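Local coordinates for transmembrane protein (Bartonella henselae, PDB 3PAM), which probably forms part of the solute-binding component of an ABC-type oligopeptide transport system, of the extracellular solute-binding protein family 5, at residues K20-A25 and A112-K117; A72-A77 and D220-A225. All coordinates share one frame; numbering follows the deposited sequence.

Contact 1: residues K20-A25 and A112-K117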
# COMPACT_ATOMS: atom_id res chain seq x y z
N LYS A 20 -5.10 -7.49 -6.24
CA LYS A 20 -4.59 -7.35 -4.88
C LYS A 20 -3.38 -8.24 -4.59
O LYS A 20 -2.54 -7.87 -3.79
CB LYS A 20 -5.71 -7.65 -3.86
N ARG A 21 -3.31 -9.40 -5.24
CA ARG A 21 -2.16 -10.30 -5.09
C ARG A 21 -0.90 -9.73 -5.69
O ARG A 21 0.19 -9.94 -5.16
CB ARG A 21 -2.42 -11.66 -5.73
CG ARG A 21 -3.53 -12.47 -5.11
CD ARG A 21 -4.68 -12.53 -6.07
NE ARG A 21 -4.83 -13.84 -6.64
CZ ARG A 21 -5.44 -14.11 -7.80
NH1 ARG A 21 -5.91 -13.13 -8.57
NH2 ARG A 21 -5.55 -15.37 -8.20
N VAL A 22 -1.05 -9.00 -6.79
CA VAL A 22 0.05 -8.33 -7.46
C VAL A 22 0.66 -7.23 -6.59
O VAL A 22 1.88 -7.16 -6.39
CB VAL A 22 -0.41 -7.67 -8.77
CG1 VAL A 22 0.71 -6.83 -9.37
CG2 VAL A 22 -0.92 -8.72 -9.75
N ARG A 23 -0.20 -6.35 -6.10
CA ARG A 23 0.24 -5.29 -5.17
C ARG A 23 0.83 -5.97 -3.92
O ARG A 23 1.85 -5.53 -3.39
CB ARG A 23 -0.93 -4.38 -4.82
CG ARG A 23 -1.60 -3.76 -6.05
CD ARG A 23 -2.55 -2.65 -5.66
NE ARG A 23 -3.59 -3.10 -4.73
CZ ARG A 23 -4.84 -3.40 -5.08
NH1 ARG A 23 -5.22 -3.29 -6.35
NH2 ARG A 23 -5.70 -3.80 -4.16
N GLN A 24 0.23 -7.08 -3.50
CA GLN A 24 0.77 -7.80 -2.36
C GLN A 24 2.18 -8.33 -2.67
O GLN A 24 3.10 -8.18 -1.86
CB GLN A 24 -0.18 -8.93 -1.99
CG GLN A 24 -0.14 -9.34 -0.55
CD GLN A 24 -0.80 -10.70 -0.36
OE1 GLN A 24 -1.65 -11.10 -1.15
NE2 GLN A 24 -0.42 -11.42 0.70
N ALA A 25 2.36 -8.88 -3.87
CA ALA A 25 3.67 -9.37 -4.31
C ALA A 25 4.72 -8.26 -4.38
O ALA A 25 5.83 -8.44 -3.89
CB ALA A 25 3.55 -10.05 -5.65
N ALA A 112 -1.89 -14.92 -9.96
CA ALA A 112 -2.52 -13.78 -10.58
C ALA A 112 -2.42 -13.81 -12.09
O ALA A 112 -2.86 -12.89 -12.77
CB ALA A 112 -1.91 -12.51 -10.03
N GLY A 113 -1.83 -14.87 -12.63
CA GLY A 113 -1.75 -15.01 -14.08
C GLY A 113 -0.47 -14.56 -14.73
O GLY A 113 -0.37 -14.54 -15.97
N PHE A 114 0.53 -14.21 -13.92
CA PHE A 114 1.78 -13.70 -14.46
C PHE A 114 2.78 -14.79 -14.82
O PHE A 114 2.90 -15.80 -14.13
CB PHE A 114 2.37 -12.63 -13.55
CG PHE A 114 1.56 -11.37 -13.52
CD1 PHE A 114 0.37 -11.32 -12.82
CD2 PHE A 114 1.97 -10.25 -14.23
CE1 PHE A 114 -0.39 -10.17 -12.81
CE2 PHE A 114 1.21 -9.09 -14.24
CZ PHE A 114 0.02 -9.04 -13.53
N THR A 115 3.49 -14.56 -15.91
CA THR A 115 4.42 -15.52 -16.45
C THR A 115 5.66 -14.79 -16.89
O THR A 115 5.73 -13.56 -16.83
CB THR A 115 3.84 -16.27 -17.69
OG1 THR A 115 3.49 -15.32 -18.70
CG2 THR A 115 2.64 -17.08 -17.32
N LYS A 116 6.66 -15.54 -17.35
CA LYS A 116 7.86 -14.89 -17.82
C LYS A 116 8.09 -15.21 -19.28
O LYS A 116 7.94 -16.37 -19.69
CB LYS A 116 9.03 -15.33 -16.98
CG LYS A 116 8.99 -14.82 -15.58
CD LYS A 116 10.04 -13.79 -15.44
CE LYS A 116 11.19 -14.32 -14.62
NZ LYS A 116 12.41 -13.56 -14.97
N LYS A 117 8.40 -14.16 -20.05
CA LYS A 117 8.93 -14.30 -21.39
C LYS A 117 10.27 -13.58 -21.57
O LYS A 117 10.38 -12.35 -21.35
CB LYS A 117 7.97 -13.78 -22.44
CG LYS A 117 8.33 -14.28 -23.81
CD LYS A 117 8.33 -13.20 -24.90
CE LYS A 117 7.02 -12.42 -24.98
NZ LYS A 117 6.59 -12.29 -26.41
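Val22 overlaps the ring of Phe114 through one methyl, CG2, which lies 3.4 Å from Phe114 CE1 and 3.9 Å from Phe114 CZ. The methyl comes at the ring obliquely, and the two side chains cross at about a right angle. With CG1 anti to the backbone N (chi1 173°), CG2 is the branch left beside that N and turned to the 112-117 side. Val22 CG2 also stands 3.9 Å from Ala112 CB, so one valine branch fits against both the alanine and the phenylalanine. Beside this apolar patch Arg21 bends at chi2 and chi3 and lays its guanidinium against the backbone of Ala112: the Ala112 CA lies over one face, offset toward the rim, 4.0 Å from Arg21 CZ. This is a van der Waals contact; the charge is met instead by Asp19, which forms a salt bridge with Arg21 NH1. Gly113, with positive phi (97°), closes helix 99-111 in a Schellman motif, and the chain then turns out so that Phe114 points back toward Val22. The contact thus joins the start of helix 20-29 to the end of helix 99-111, where Arg21 also touches Leu108. Phe114 also packs on Leu121 of strand 120-122, the partner of strand 115-117, and Phe129 touches both Val22 and Phe114.

Contact 2: residues A72-A77 and D220-A225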
# COMPACT_ATOMS: atom_id res chain seq x y z
N ALA A 72 -18.80 -8.73 8.50
CA ALA A 72 -19.56 -9.89 8.03
C ALA A 72 -19.98 -9.81 6.56
O ALA A 72 -19.77 -10.76 5.82
CB ALA A 72 -20.77 -10.18 8.94
N PRO A 73 -20.57 -8.66 6.14
CA PRO A 73 -21.02 -8.54 4.75
C PRO A 73 -19.90 -8.59 3.70
O PRO A 73 -20.19 -8.69 2.50
CB PRO A 73 -21.68 -7.16 4.73
CG PRO A 73 -22.09 -6.90 6.13
CD PRO A 73 -21.03 -7.52 6.96
N TYR A 74 -18.64 -8.56 4.14
CA TYR A 74 -17.52 -8.36 3.22
C TYR A 74 -16.45 -9.41 3.43
O TYR A 74 -15.42 -9.13 4.05
CB TYR A 74 -16.95 -6.93 3.36
CG TYR A 74 -18.03 -5.88 3.35
CD1 TYR A 74 -18.59 -5.44 2.15
CD2 TYR A 74 -18.54 -5.38 4.55
CE1 TYR A 74 -19.60 -4.49 2.15
CE2 TYR A 74 -19.57 -4.44 4.56
CZ TYR A 74 -20.08 -4.00 3.35
OH TYR A 74 -21.10 -3.09 3.35
N PRO A 75 -16.67 -10.63 2.88
CA PRO A 75 -15.81 -11.78 3.17
C PRO A 75 -14.44 -11.74 2.49
O PRO A 75 -13.48 -12.35 2.97
CB PRO A 75 -16.62 -12.99 2.64
CG PRO A 75 -17.87 -12.40 1.98
CD PRO A 75 -17.67 -10.93 1.85
N ASP A 76 -14.34 -11.02 1.37
CA ASP A 76 -13.09 -10.97 0.61
C ASP A 76 -12.19 -9.79 1.04
O ASP A 76 -11.08 -9.64 0.53
CB ASP A 76 -13.39 -10.87 -0.88
CG ASP A 76 -14.19 -12.06 -1.41
OD1 ASP A 76 -13.97 -13.21 -0.96
OD2 ASP A 76 -15.04 -11.83 -2.31
N ALA A 77 -12.68 -8.98 1.98
CA ALA A 77 -12.00 -7.74 2.36
C ALA A 77 -10.72 -7.94 3.17
O ALA A 77 -9.72 -7.26 2.95
CB ALA A 77 -12.97 -6.81 3.11
N ASP A 220 -16.00 1.97 2.11
CA ASP A 220 -17.02 3.00 2.29
C ASP A 220 -17.86 2.73 3.52
O ASP A 220 -18.12 3.65 4.29
CB ASP A 220 -17.92 3.12 1.05
CG ASP A 220 -17.19 3.69 -0.15
OD1 ASP A 220 -15.95 3.84 -0.09
OD2 ASP A 220 -17.86 3.98 -1.16
N ALA A 221 -18.29 1.47 3.67
CA ALA A 221 -19.01 1.02 4.85
C ALA A 221 -18.29 1.29 6.18
O ALA A 221 -18.91 1.75 7.12
CB ALA A 221 -19.40 -0.48 4.73
N MSE A 222 -17.00 0.97 6.25
CA MSE A 222 -16.22 1.25 7.46
C MSE A 222 -16.13 2.77 7.74
O MSE A 222 -16.27 3.20 8.88
CB MSE A 222 -14.82 0.66 7.38
CG MSE A 222 -14.76 -0.86 7.42
SE MSE A 222 -16.06 -1.67 8.64
CE MSE A 222 -17.54 -2.01 7.40
N ILE A 223 -15.94 3.56 6.68
CA ILE A 223 -15.85 5.00 6.82
C ILE A 223 -17.15 5.54 7.39
O ILE A 223 -17.12 6.39 8.28
CB ILE A 223 -15.49 5.70 5.49
CG1 ILE A 223 -14.09 5.31 5.03
CG2 ILE A 223 -15.52 7.23 5.66
CD1 ILE A 223 -13.81 5.66 3.58
N THR A 224 -18.28 5.04 6.88
CA THR A 224 -19.59 5.41 7.38
C THR A 224 -19.76 5.01 8.83
O THR A 224 -20.40 5.74 9.60
CB THR A 224 -20.72 4.79 6.52
OG1 THR A 224 -20.77 5.45 5.25
CG2 THR A 224 -22.11 4.96 7.21
N ALA A 225 -19.18 3.87 9.21
CA ALA A 225 -19.24 3.38 10.59
C ALA A 225 -18.43 4.25 11.56
O ALA A 225 -18.86 4.50 12.69
CB ALA A 225 -18.82 1.90 10.67
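Segment 72-77 is an irregular loop that comes up to one flank of segment 220-225, in the middle of helix 217-228, yet the backbones stay well apart: the nearest CA atoms, of Tyr74 and Ala221, are 9.6 Å from each other. From Tyr74 to Ala77 the loop makes a type I beta turn, closed by a weak bond from Ala77 N to Tyr74 O at 3.4 Å, while the helix keeps its ordinary i to i-4 bonds. The gap is bridged chiefly by the Tyr74 side chain. A chi1 of -47° sets its CG beside the backbone N, with the ring reaching from the loop toward the helix until its phenol end meets it. There the Ala221 CB approaches obliquely, 3.4 Å from Tyr74 OH and 3.8 Å from Tyr74 CZ, a van der Waals contact between a methyl group and the phenol end. Selenomethionine Met222 adds a looser touch: its chain folds round so that the terminal CE lies 4.3 Å from Tyr74 CE2, again obliquely to the ring. Within the loop, Pro73 CB lies over one face of the same ring, 3.4 Å above its plane and offset toward the rim. Tyr74 also touches Pro217 and Ala218, so it packs along the first turns of helix 217-228. Met222 is buried where three helices meet, against Leu70 and Leu71 of helix 65-71 and Ala241 and Ile245 of helix 232-249, and Ala77 joins this group through Ile245.

Overall arrangement
The two contacts are separate in space, their centres 25 Å apart and their nearest atoms about 7 Å apart without touching, although their segments alternate along the sequence. Their centres lie about 15 Å (contact 1) and 18 Å (contact 2) from the centre of the chain. Helix 232-249 relates them: it lies beside contact 2, where Ala77 and Met222 both touch Ile245, and its last residue, Gly249, accepts a hydrogen bond from Arg23 in segment 20-25 of contact 1. A bound ethanol, probably from the crystallisation liquor, lies about 3 Å from the Arg21 side chain, at contact 1.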